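Long-range contacts in periplasmic cell division protein (SufI) (Aquifex aeolicus, PDB 6SYY), which is a multicopper oxidase that binds copper ions at type 1 and trinuclear sites and probably couples substrate oxidation to the reduction of oxygen: residues 78-83 with 208-213; 169-174 with 216-221; 259-264 with 318-323; 272-277 with 291-296. One frame throughout, in Å; residues are numbered along the deposited sequence.

Contact 1: residues 78-83 with 208-213; sequences KSTDML and KTFDSS
Lys208 meets the edge of the first cupredoxin domain through Met82: the ends of the two side chains meet head on, NZ lying 3.4 Å from the methyl CE. The lysine is extended beyond CG, whereas Met82 bends at its last torsion (chi3 66°), which turns the methyl toward NZ. Phe210 comes next, and its ring takes Thr80 at an edge, with OG1 near the ring plane and 4.2 Å from CE1; that hydroxyl has its hydrogen bond with the carbonyl of Gly214. Strand 80-86 pairs with strand 63-72 in the first of the cupredoxin-like domains of a multicopper oxidase, while 208-213 leaves the end of strand 200-208 in the second, and the contact thus bridges two domains. Beyond the phenylalanine the interaction becomes polar and hydrated. Asp211 O accepts a bond from a water, 2.9 Å away, that in turn accepts one from Lys78 NZ at 2.6 Å. The carbonyl O of Ser212 receives a weak direct bond, 3.5 Å long, from the same NZ. Ser213 OG bonds back to Asp211 OD2 from above the carboxylate plane.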
# COMPACT_ATOMS: atom_id res chain seq x y z
N LYS A 78 -3.63 11.98 -25.76
CA LYS A 78 -3.95 13.04 -24.82
C LYS A 78 -2.81 13.18 -23.82
O LYS A 78 -2.22 12.19 -23.39
CB LYS A 78 -5.27 12.76 -24.10
CG LYS A 78 -6.46 12.64 -25.05
CD LYS A 78 -7.74 12.22 -24.34
CE LYS A 78 -8.91 12.15 -25.30
NZ LYS A 78 -10.17 11.72 -24.64
N SER A 79 -2.50 14.42 -23.45
CA SER A 79 -1.45 14.72 -22.49
C SER A 79 -2.09 15.08 -21.16
O SER A 79 -2.86 16.05 -21.07
CB SER A 79 -0.55 15.86 -22.98
OG SER A 79 -1.27 17.08 -23.04
N THR A 80 -1.79 14.30 -20.13
CA THR A 80 -2.36 14.48 -18.80
C THR A 80 -1.31 15.10 -17.90
O THR A 80 -0.23 14.53 -17.72
CB THR A 80 -2.85 13.16 -18.23
OG1 THR A 80 -3.79 12.56 -19.13
CG2 THR A 80 -3.52 13.38 -16.88
N ASP A 81 -1.62 16.27 -17.34
CA ASP A 81 -0.73 16.91 -16.39
C ASP A 81 -0.70 16.09 -15.11
O ASP A 81 -1.74 15.89 -14.47
CB ASP A 81 -1.19 18.34 -16.11
CG ASP A 81 -0.99 19.26 -17.30
OD1 ASP A 81 -0.53 18.79 -18.36
OD2 ASP A 81 -1.31 20.47 -17.18
N MET A 82 0.48 15.59 -14.74
CA MET A 82 0.61 14.73 -13.58
C MET A 82 1.93 14.99 -12.87
O MET A 82 2.86 15.58 -13.43
CB MET A 82 0.52 13.25 -13.97
CG MET A 82 -0.86 12.80 -14.42
SD MET A 82 -0.92 11.03 -14.70
CE MET A 82 -0.66 10.43 -13.03
N LEU A 83 1.99 14.54 -11.62
CA LEU A 83 3.21 14.54 -10.84
C LEU A 83 3.88 13.17 -10.95
O LEU A 83 3.21 12.14 -11.04
CB LEU A 83 2.92 14.85 -9.37
CG LEU A 83 2.50 16.28 -8.99
CD1 LEU A 83 1.82 16.30 -7.62
CD2 LEU A 83 3.70 17.20 -8.99
N LYS A 208 -9.34 6.67 -11.31
CA LYS A 208 -9.17 8.09 -11.61
C LYS A 208 -10.29 8.54 -12.54
O LYS A 208 -10.98 7.73 -13.16
CB LYS A 208 -7.79 8.37 -12.24
CG LYS A 208 -6.63 8.14 -11.27
CD LYS A 208 -5.28 8.62 -11.79
CE LYS A 208 -4.22 8.41 -10.71
NZ LYS A 208 -2.83 8.60 -11.20
N THR A 209 -10.47 9.86 -12.61
CA THR A 209 -11.50 10.47 -13.43
C THR A 209 -10.85 11.48 -14.37
O THR A 209 -10.05 12.31 -13.93
CB THR A 209 -12.55 11.16 -12.56
OG1 THR A 209 -13.16 10.18 -11.70
CG2 THR A 209 -13.62 11.81 -13.41
N PHE A 210 -11.21 11.41 -15.65
CA PHE A 210 -10.66 12.27 -16.69
C PHE A 210 -11.75 13.13 -17.31
O PHE A 210 -12.88 12.66 -17.51
CB PHE A 210 -10.00 11.45 -17.80
CG PHE A 210 -8.88 10.58 -17.32
CD1 PHE A 210 -7.57 11.01 -17.40
CD2 PHE A 210 -9.13 9.32 -16.79
CE1 PHE A 210 -6.53 10.22 -16.97
CE2 PHE A 210 -8.10 8.52 -16.35
CZ PHE A 210 -6.79 8.97 -16.45
N ASP A 211 -11.42 14.38 -17.62
CA ASP A 211 -12.34 15.24 -18.35
C ASP A 211 -12.21 14.96 -19.85
O ASP A 211 -11.52 14.03 -20.28
CB ASP A 211 -12.10 16.71 -18.00
CG ASP A 211 -10.75 17.22 -18.48
OD1 ASP A 211 -9.88 16.39 -18.83
OD2 ASP A 211 -10.55 18.45 -18.50
N SER A 212 -12.85 15.79 -20.68
CA SER A 212 -12.85 15.56 -22.12
C SER A 212 -11.44 15.65 -22.71
O SER A 212 -11.12 14.92 -23.65
CB SER A 212 -13.77 16.56 -22.82
OG SER A 212 -15.09 16.49 -22.31
N SER A 213 -10.60 16.51 -22.15
CA SER A 213 -9.27 16.78 -22.70
C SER A 213 -8.19 15.87 -22.13
O SER A 213 -7.01 16.08 -22.42
CB SER A 213 -8.89 18.24 -22.44
OG SER A 213 -8.77 18.49 -21.05
O HOH W 1 -10.58 11.95 -22.05

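Contact 2: residues 169-174 with 216-221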
# COMPACT_ATOMS: atom_id res chain seq x y z
N GLN A 169 -1.68 14.78 -4.00
CA GLN A 169 -0.42 14.46 -4.66
C GLN A 169 -0.37 13.00 -5.10
O GLN A 169 0.16 12.69 -6.17
CB GLN A 169 0.76 14.81 -3.76
CG GLN A 169 0.91 16.30 -3.51
CD GLN A 169 2.29 16.67 -3.03
OE1 GLN A 169 2.84 16.04 -2.12
NE2 GLN A 169 2.88 17.68 -3.66
N VAL A 170 -0.91 12.09 -4.29
CA VAL A 170 -0.99 10.69 -4.70
C VAL A 170 -1.85 10.56 -5.94
O VAL A 170 -1.46 9.94 -6.94
CB VAL A 170 -1.51 9.82 -3.55
CG1 VAL A 170 -1.77 8.40 -4.04
CG2 VAL A 170 -0.51 9.81 -2.40
N TYR A 171 -3.04 11.18 -5.91
CA TYR A 171 -3.96 11.09 -7.04
C TYR A 171 -3.36 11.67 -8.31
O TYR A 171 -3.63 11.17 -9.41
CB TYR A 171 -5.27 11.79 -6.70
CG TYR A 171 -6.28 11.76 -7.82
CD1 TYR A 171 -6.98 10.59 -8.10
CD2 TYR A 171 -6.54 12.89 -8.58
CE1 TYR A 171 -7.91 10.55 -9.12
CE2 TYR A 171 -7.48 12.86 -9.60
CZ TYR A 171 -8.16 11.68 -9.87
OH TYR A 171 -9.10 11.63 -10.88
N TYR A 172 -2.54 12.72 -8.19
CA TYR A 172 -1.97 13.32 -9.39
C TYR A 172 -0.70 12.61 -9.86
O TYR A 172 -0.17 12.98 -10.92
CB TYR A 172 -1.71 14.81 -9.17
CG TYR A 172 -2.89 15.64 -9.60
CD1 TYR A 172 -3.92 15.94 -8.72
CD2 TYR A 172 -3.00 16.08 -10.91
CE1 TYR A 172 -5.02 16.68 -9.13
CE2 TYR A 172 -4.09 16.82 -11.33
CZ TYR A 172 -5.10 17.12 -10.43
OH TYR A 172 -6.18 17.85 -10.84
N GLY A 173 -0.21 11.62 -9.13
CA GLY A 173 0.80 10.75 -9.71
C GLY A 173 1.97 10.34 -8.84
O GLY A 173 2.77 9.50 -9.25
N LEU A 174 2.09 10.91 -7.65
CA LEU A 174 3.20 10.55 -6.76
C LEU A 174 2.84 9.26 -6.04
O LEU A 174 2.20 9.26 -4.99
CB LEU A 174 3.51 11.68 -5.78
CG LEU A 174 3.95 13.00 -6.41
CD1 LEU A 174 4.33 14.02 -5.34
CD2 LEU A 174 5.11 12.76 -7.38
N LEU A 216 -6.89 15.20 -15.34
CA LEU A 216 -7.46 14.54 -14.18
C LEU A 216 -8.45 15.45 -13.47
O LEU A 216 -8.27 16.68 -13.42
CB LEU A 216 -6.36 14.11 -13.21
CG LEU A 216 -5.46 12.98 -13.72
CD1 LEU A 216 -4.23 12.84 -12.85
CD2 LEU A 216 -6.23 11.67 -13.78
N VAL A 217 -9.50 14.85 -12.92
CA VAL A 217 -10.51 15.55 -12.15
C VAL A 217 -10.45 15.04 -10.72
O VAL A 217 -10.63 13.84 -10.48
CB VAL A 217 -11.91 15.35 -12.76
CG1 VAL A 217 -12.94 16.19 -12.01
CG2 VAL A 217 -11.90 15.69 -14.24
N TYR A 218 -10.18 15.93 -9.78
CA TYR A 218 -10.08 15.58 -8.36
C TYR A 218 -11.13 16.40 -7.61
O TYR A 218 -10.88 17.54 -7.23
CB TYR A 218 -8.68 15.84 -7.81
CG TYR A 218 -8.51 15.40 -6.37
CD1 TYR A 218 -8.60 14.06 -6.02
CD2 TYR A 218 -8.26 16.32 -5.37
CE1 TYR A 218 -8.45 13.65 -4.70
CE2 TYR A 218 -8.10 15.92 -4.05
CZ TYR A 218 -8.20 14.58 -3.72
OH TYR A 218 -8.05 14.18 -2.41
N ASN A 219 -12.30 15.81 -7.40
CA ASN A 219 -13.38 16.44 -6.64
C ASN A 219 -13.88 15.46 -5.59
O ASN A 219 -14.95 14.84 -5.75
CB ASN A 219 -14.51 16.92 -7.56
CG ASN A 219 -15.07 15.81 -8.43
OD1 ASN A 219 -14.42 14.78 -8.63
ND2 ASN A 219 -16.28 16.02 -8.94
N PRO A 220 -13.13 15.28 -4.50
CA PRO A 220 -13.66 14.50 -3.38
C PRO A 220 -14.89 15.18 -2.81
O PRO A 220 -14.87 16.37 -2.48
CB PRO A 220 -12.50 14.48 -2.38
CG PRO A 220 -11.68 15.69 -2.73
CD PRO A 220 -11.80 15.84 -4.22
N MET A 221 -15.99 14.42 -2.72
CA MET A 221 -17.26 14.94 -2.25
C MET A 221 -17.33 14.81 -0.73
O MET A 221 -17.44 13.70 -0.20
CB MET A 221 -18.43 14.21 -2.92
CG MET A 221 -18.59 14.51 -4.40
SD MET A 221 -18.99 16.23 -4.73
CE MET A 221 -19.14 16.19 -6.51
O HOH W 2 -5.77 18.20 -13.51
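Tyr171 and Tyr218 form the apolar centre, their side chains running antiparallel, side by side. The rings meet obliquely, centroids 5.1 Å apart and planes at 34°, with Tyr218 CD1 over one face of the Tyr171 ring and 3.5 Å from its CD2. Both tyrosines hold CG opposite the backbone N (chi1 180° and -176°), which carries each ring across toward the other segment. Leu216 fills the angle between the two helix tyrosines: its CB lies 4.0 Å from Tyr171 CE2, and its CD1 lies 4.0 Å from Tyr172 CD2. Helix 166-172 of the first cupredoxin-like domain ends here in a Schellman motif at Gly173. Farther out, Tyr171 OH takes the hydrogen bond of Thr209 N, its stronger partner, and lies 2.7 Å from Val217 O, where any bond is weak. An alanine in place of Tyr171 is likely to leave that amide without its hydroxyl partner and to open a gap beside Tyr218. At the outer edge a water joins Tyr172 OH, 2.7 Å away and in the plane of its ring, to Leu216 O. Ring and leucine packing mainly hold the junction, so its few polar links probably fix the loop backbone in place.

Contact 3: residues 259-264 with 318-323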
# COMPACT_ATOMS: atom_id res chain seq x y z
N ARG A 259 -11.08 3.86 -2.65
CA ARG A 259 -11.85 2.73 -3.14
C ARG A 259 -11.19 1.41 -2.75
O ARG A 259 -10.03 1.17 -3.12
CB ARG A 259 -12.00 2.79 -4.65
CG ARG A 259 -12.66 1.56 -5.23
CD ARG A 259 -12.66 1.59 -6.74
NE ARG A 259 -13.42 2.72 -7.28
CZ ARG A 259 -14.73 2.71 -7.48
NH1 ARG A 259 -15.43 1.64 -7.16
NH2 ARG A 259 -15.34 3.78 -7.98
N PRO A 260 -11.88 0.53 -2.02
CA PRO A 260 -11.39 -0.84 -1.85
C PRO A 260 -11.87 -1.73 -2.99
O PRO A 260 -12.87 -1.46 -3.66
CB PRO A 260 -12.03 -1.27 -0.52
CG PRO A 260 -13.34 -0.55 -0.53
CD PRO A 260 -13.10 0.77 -1.25
N TYR A 261 -11.14 -2.82 -3.20
CA TYR A 261 -11.45 -3.77 -4.26
C TYR A 261 -11.68 -5.15 -3.68
O TYR A 261 -11.02 -5.56 -2.72
CB TYR A 261 -10.33 -3.84 -5.30
CG TYR A 261 -10.04 -2.51 -5.94
CD1 TYR A 261 -9.16 -1.61 -5.36
CD2 TYR A 261 -10.66 -2.16 -7.13
CE1 TYR A 261 -8.90 -0.39 -5.93
CE2 TYR A 261 -10.40 -0.94 -7.71
CZ TYR A 261 -9.53 -0.06 -7.11
OH TYR A 261 -9.27 1.16 -7.69
N ARG A 262 -12.63 -5.87 -4.27
CA ARG A 262 -12.85 -7.29 -4.00
C ARG A 262 -12.56 -8.00 -5.32
O ARG A 262 -13.41 -8.01 -6.22
CB ARG A 262 -14.27 -7.54 -3.49
CG ARG A 262 -14.52 -8.97 -3.02
CD ARG A 262 -15.93 -9.16 -2.45
NE ARG A 262 -16.14 -8.43 -1.20
CZ ARG A 262 -15.83 -8.90 0.01
NH1 ARG A 262 -15.27 -10.09 0.14
NH2 ARG A 262 -16.07 -8.17 1.09
N LEU A 263 -11.37 -8.59 -5.44
CA LEU A 263 -10.85 -9.06 -6.72
C LEU A 263 -11.01 -10.57 -6.86
O LEU A 263 -10.67 -11.32 -5.94
CB LEU A 263 -9.38 -8.69 -6.86
CG LEU A 263 -9.05 -7.21 -6.69
CD1 LEU A 263 -7.56 -7.03 -6.75
CD2 LEU A 263 -9.75 -6.39 -7.76
N ALA A 264 -11.51 -11.00 -8.02
CA ALA A 264 -11.58 -12.41 -8.38
C ALA A 264 -11.07 -12.58 -9.80
O ALA A 264 -10.93 -11.62 -10.55
CB ALA A 264 -13.01 -12.96 -8.26
N LEU A 318 -9.76 -10.34 -14.51
CA LEU A 318 -9.57 -9.84 -13.15
C LEU A 318 -10.72 -8.90 -12.83
O LEU A 318 -10.78 -7.77 -13.33
CB LEU A 318 -8.23 -9.12 -13.00
CG LEU A 318 -8.08 -8.44 -11.64
CD1 LEU A 318 -7.96 -9.48 -10.54
CD2 LEU A 318 -6.89 -7.49 -11.62
N TYR A 319 -11.65 -9.37 -12.01
CA TYR A 319 -12.95 -8.73 -11.85
C TYR A 319 -13.12 -8.22 -10.42
O TYR A 319 -12.71 -8.89 -9.46
CB TYR A 319 -14.07 -9.70 -12.19
CG TYR A 319 -15.39 -9.02 -12.42
CD1 TYR A 319 -15.69 -8.45 -13.66
CD2 TYR A 319 -16.34 -8.95 -11.41
CE1 TYR A 319 -16.91 -7.83 -13.87
CE2 TYR A 319 -17.55 -8.33 -11.62
CZ TYR A 319 -17.83 -7.77 -12.84
OH TYR A 319 -19.05 -7.16 -13.04
N ASN A 320 -13.72 -7.04 -10.29
CA ASN A 320 -14.02 -6.45 -9.00
C ASN A 320 -15.50 -6.65 -8.70
O ASN A 320 -16.36 -6.17 -9.46
CB ASN A 320 -13.67 -4.96 -8.97
CG ASN A 320 -14.00 -4.32 -7.64
OD1 ASN A 320 -13.30 -4.52 -6.65
ND2 ASN A 320 -15.08 -3.55 -7.60
N PHE A 321 -15.80 -7.34 -7.62
CA PHE A 321 -17.15 -7.55 -7.14
C PHE A 321 -17.50 -6.52 -6.08
O PHE A 321 -16.61 -5.84 -5.56
CB PHE A 321 -17.29 -8.96 -6.57
CG PHE A 321 -17.33 -10.04 -7.62
CD1 PHE A 321 -18.49 -10.28 -8.34
CD2 PHE A 321 -16.20 -10.80 -7.89
CE1 PHE A 321 -18.53 -11.26 -9.30
CE2 PHE A 321 -16.24 -11.79 -8.86
CZ PHE A 321 -17.41 -12.02 -9.57
N PRO A 322 -18.78 -6.33 -5.78
CA PRO A 322 -19.16 -5.37 -4.72
C PRO A 322 -18.45 -5.68 -3.41
O PRO A 322 -18.50 -6.80 -2.90
CB PRO A 322 -20.67 -5.56 -4.61
CG PRO A 322 -21.08 -5.97 -5.99
CD PRO A 322 -19.96 -6.82 -6.52
N HIS A 323 -17.79 -4.66 -2.86
CA HIS A 323 -16.95 -4.87 -1.68
C HIS A 323 -17.74 -5.01 -0.39
O HIS A 323 -17.21 -5.54 0.59
CB HIS A 323 -15.93 -3.73 -1.54
CG HIS A 323 -16.55 -2.36 -1.47
ND1 HIS A 323 -17.33 -1.96 -0.41
CD2 HIS A 323 -16.49 -1.31 -2.32
CE1 HIS A 323 -17.72 -0.71 -0.61
NE2 HIS A 323 -17.23 -0.30 -1.76
O HOH W 3 -14.83 -0.67 -5.74
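Ala264 pairs with Tyr319, and Leu263 with Asn320, across antiparallel strands 261-267 and 315-321 of the second cupredoxin-like domain. The first is a hydrogen-bonded pair satisfied in both directions: Tyr319 N reaches Ala264 O at 2.8 Å, and Ala264 N is bound by Tyr319 O; the second is non-hydrogen-bonded. Phe321 N donates singly to Arg262 O, while Arg262 N donates to a side chain, Asn320 OD1, 2.8 Å away and tilted from the amide plane. With CG opposite its backbone N (chi1 179°), Asn320 carries this oxygen across to the backbone of the partner strand, its amide turned 77° from the Tyr261 ring. The guanidinium of Arg262 turns its edge to the chain after the strand: NH2 donates to His323 O, which lies in the guanidinium plane, at 2.9 Å and 173°, NE bonds Pro322 O weakly, and NH1 forms a salt bridge with Glu292. A methionine in its place would probably leave His323 O without this donor and Glu292 without one of its charged mates. A water accepts from Arg259 NH1, donates to Pro260 O and takes a weak bond from Asn320 ND2. Ala264 CB touches the edge of the Phe321 ring, 3.5 Å from CE2. Over one face of the His323 imidazole sits Pro260 in a CH-pi contact, CG 3.9 Å from the ring centroid.

Contact 4: residues 272-277 with 291-296; sequences MRFWVI and NEILVA
Ile293 CG2 is the shared apolar point of this contact, lying 3.6 Å from Val276 CG2 and 3.8 Å from Phe274 CE1. It approaches the phenylalanine at the ring edge, close to the ring plane, and the isoleucine crosses both partners at a slant. Phe274 has CG set between its backbone N and carbonyl carbon (chi1 58°), and from there the ring extends along the other chain: CE2 comes within 3.5 Å of Asn291 C, and CZ within 3.7 Å of Glu292 N. This buried part is purely van der Waals. The other end is looser and wetter. Asn291 is exposed, its side chain directed away, and the backbones there are joined through a water that lies 2.6 Å from Met272 O and 2.8 Å from Asn291 O. The same water and Met272 O lie in the plane of the Phe274 ring, at its edge. Glu292 likewise turns from the contact, toward Arg271 as well as Arg262. Within the second cupredoxin-like domain, the packing brings strand 293-295, paired with 261-267, against strand 270-279, which pairs with 282-290 and 300-306; Ile303 and Val305 of the latter also touch the Phe274 ring.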
# COMPACT_ATOMS: atom_id res chain seq x y z
N MET A 272 -11.56 -18.74 -10.93
CA MET A 272 -10.31 -19.48 -10.88
C MET A 272 -9.69 -19.39 -9.49
O MET A 272 -9.82 -18.37 -8.79
CB MET A 272 -9.33 -18.96 -11.93
CG MET A 272 -8.02 -19.72 -11.99
SD MET A 272 -6.98 -19.15 -13.33
CE MET A 272 -8.07 -19.45 -14.70
N ARG A 273 -9.02 -20.46 -9.08
CA ARG A 273 -8.28 -20.44 -7.83
C ARG A 273 -6.96 -19.68 -7.98
O ARG A 273 -6.39 -19.59 -9.07
CB ARG A 273 -8.01 -21.86 -7.34
CG ARG A 273 -7.24 -22.76 -8.30
CD ARG A 273 -6.47 -23.80 -7.50
NE ARG A 273 -6.09 -25.02 -8.22
CZ ARG A 273 -5.20 -25.08 -9.20
NH1 ARG A 273 -4.60 -23.97 -9.63
NH2 ARG A 273 -4.91 -26.23 -9.77
N PHE A 274 -6.49 -19.14 -6.86
CA PHE A 274 -5.17 -18.55 -6.76
C PHE A 274 -4.78 -18.53 -5.29
O PHE A 274 -5.58 -18.91 -4.42
CB PHE A 274 -5.11 -17.15 -7.41
CG PHE A 274 -6.08 -16.17 -6.83
CD1 PHE A 274 -5.65 -15.20 -5.94
CD2 PHE A 274 -7.43 -16.20 -7.18
CE1 PHE A 274 -6.54 -14.28 -5.40
CE2 PHE A 274 -8.32 -15.28 -6.65
CZ PHE A 274 -7.87 -14.32 -5.76
N TRP A 275 -3.55 -18.10 -5.01
CA TRP A 275 -2.99 -18.22 -3.67
C TRP A 275 -2.46 -16.88 -3.18
O TRP A 275 -1.66 -16.24 -3.86
CB TRP A 275 -1.86 -19.24 -3.64
CG TRP A 275 -2.31 -20.63 -3.93
CD1 TRP A 275 -2.59 -21.60 -3.02
CD2 TRP A 275 -2.52 -21.20 -5.22
NE1 TRP A 275 -2.97 -22.75 -3.67
CE2 TRP A 275 -2.94 -22.53 -5.02
CE3 TRP A 275 -2.41 -20.72 -6.53
CZ2 TRP A 275 -3.23 -23.39 -6.08
CZ3 TRP A 275 -2.70 -21.57 -7.58
CH2 TRP A 275 -3.11 -22.89 -7.34
N VAL A 276 -2.89 -16.48 -1.99
CA VAL A 276 -2.23 -15.39 -1.28
C VAL A 276 -0.92 -15.91 -0.73
O VAL A 276 -0.89 -16.91 -0.00
CB VAL A 276 -3.12 -14.84 -0.16
CG1 VAL A 276 -2.38 -13.75 0.62
CG2 VAL A 276 -4.43 -14.32 -0.72
N ILE A 277 0.18 -15.26 -1.09
CA ILE A 277 1.48 -15.64 -0.54
C ILE A 277 2.11 -14.55 0.31
O ILE A 277 3.01 -14.86 1.11
CB ILE A 277 2.45 -16.07 -1.65
CG1 ILE A 277 2.70 -14.92 -2.63
CG2 ILE A 277 1.93 -17.33 -2.36
CD1 ILE A 277 3.97 -15.09 -3.45
N ASN A 291 -10.38 -17.79 -3.67
CA ASN A 291 -10.97 -17.42 -4.94
C ASN A 291 -11.37 -15.95 -4.98
O ASN A 291 -12.01 -15.51 -5.95
CB ASN A 291 -12.17 -18.32 -5.27
CG ASN A 291 -13.20 -18.37 -4.16
OD1 ASN A 291 -13.54 -17.35 -3.55
ND2 ASN A 291 -13.71 -19.56 -3.88
N GLU A 292 -11.00 -15.17 -3.96
CA GLU A 292 -11.16 -13.72 -3.98
C GLU A 292 -10.31 -13.11 -2.88
O GLU A 292 -9.96 -13.78 -1.90
CB GLU A 292 -12.63 -13.30 -3.80
CG GLU A 292 -13.24 -13.71 -2.49
CD GLU A 292 -14.52 -12.96 -2.19
OE1 GLU A 292 -14.47 -11.99 -1.42
OE2 GLU A 292 -15.58 -13.33 -2.75
N ILE A 293 -9.97 -11.84 -3.06
CA ILE A 293 -9.22 -11.08 -2.07
C ILE A 293 -9.79 -9.67 -1.97
O ILE A 293 -10.16 -9.07 -2.98
CB ILE A 293 -7.71 -11.02 -2.39
CG1 ILE A 293 -7.48 -10.50 -3.81
CG2 ILE A 293 -7.06 -12.38 -2.18
CD1 ILE A 293 -6.04 -10.15 -4.08
N LEU A 294 -9.87 -9.17 -0.75
CA LEU A 294 -10.30 -7.80 -0.47
C LEU A 294 -9.05 -6.99 -0.16
O LEU A 294 -8.27 -7.36 0.72
CB LEU A 294 -11.27 -7.78 0.71
CG LEU A 294 -12.02 -6.50 1.05
CD1 LEU A 294 -12.94 -6.10 -0.09
CD2 LEU A 294 -12.82 -6.71 2.33
N VAL A 295 -8.86 -5.89 -0.89
CA VAL A 295 -7.66 -5.08 -0.74
C VAL A 295 -8.07 -3.61 -0.66
O VAL A 295 -8.69 -3.08 -1.59
CB VAL A 295 -6.65 -5.32 -1.88
CG1 VAL A 295 -7.36 -5.41 -3.22
CG2 VAL A 295 -5.57 -4.25 -1.88
N ALA A 296 -7.75 -2.98 0.44
CA ALA A 296 -8.06 -1.59 0.70
C ALA A 296 -6.88 -0.71 0.33
O ALA A 296 -5.76 -1.20 0.13
CB ALA A 296 -8.42 -1.39 2.17
O HOH W 4 -11.12 -16.12 -8.58

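From the N terminus, contact 1 opens at 78-83 and contact 2 at 169-174, both in the first cupredoxin-like domain; they close in the same order at 208-213 and 216-221, in the loop between strands 200-208 and 230-233. Their segments therefore cross along the chain, and they touch directly, Leu83 N lying 2.8 Å from Tyr172 O. Together they tie the first domain to the second. Contact 3 opens later, at 259-264, and closes at 318-323; contact 4, 272-277 with 291-296, falls wholly within that span. Strand 261-267 of contact 3 is the sheet neighbour of both strands of contact 4, and the two contacts touch, their centres about 10 Å apart.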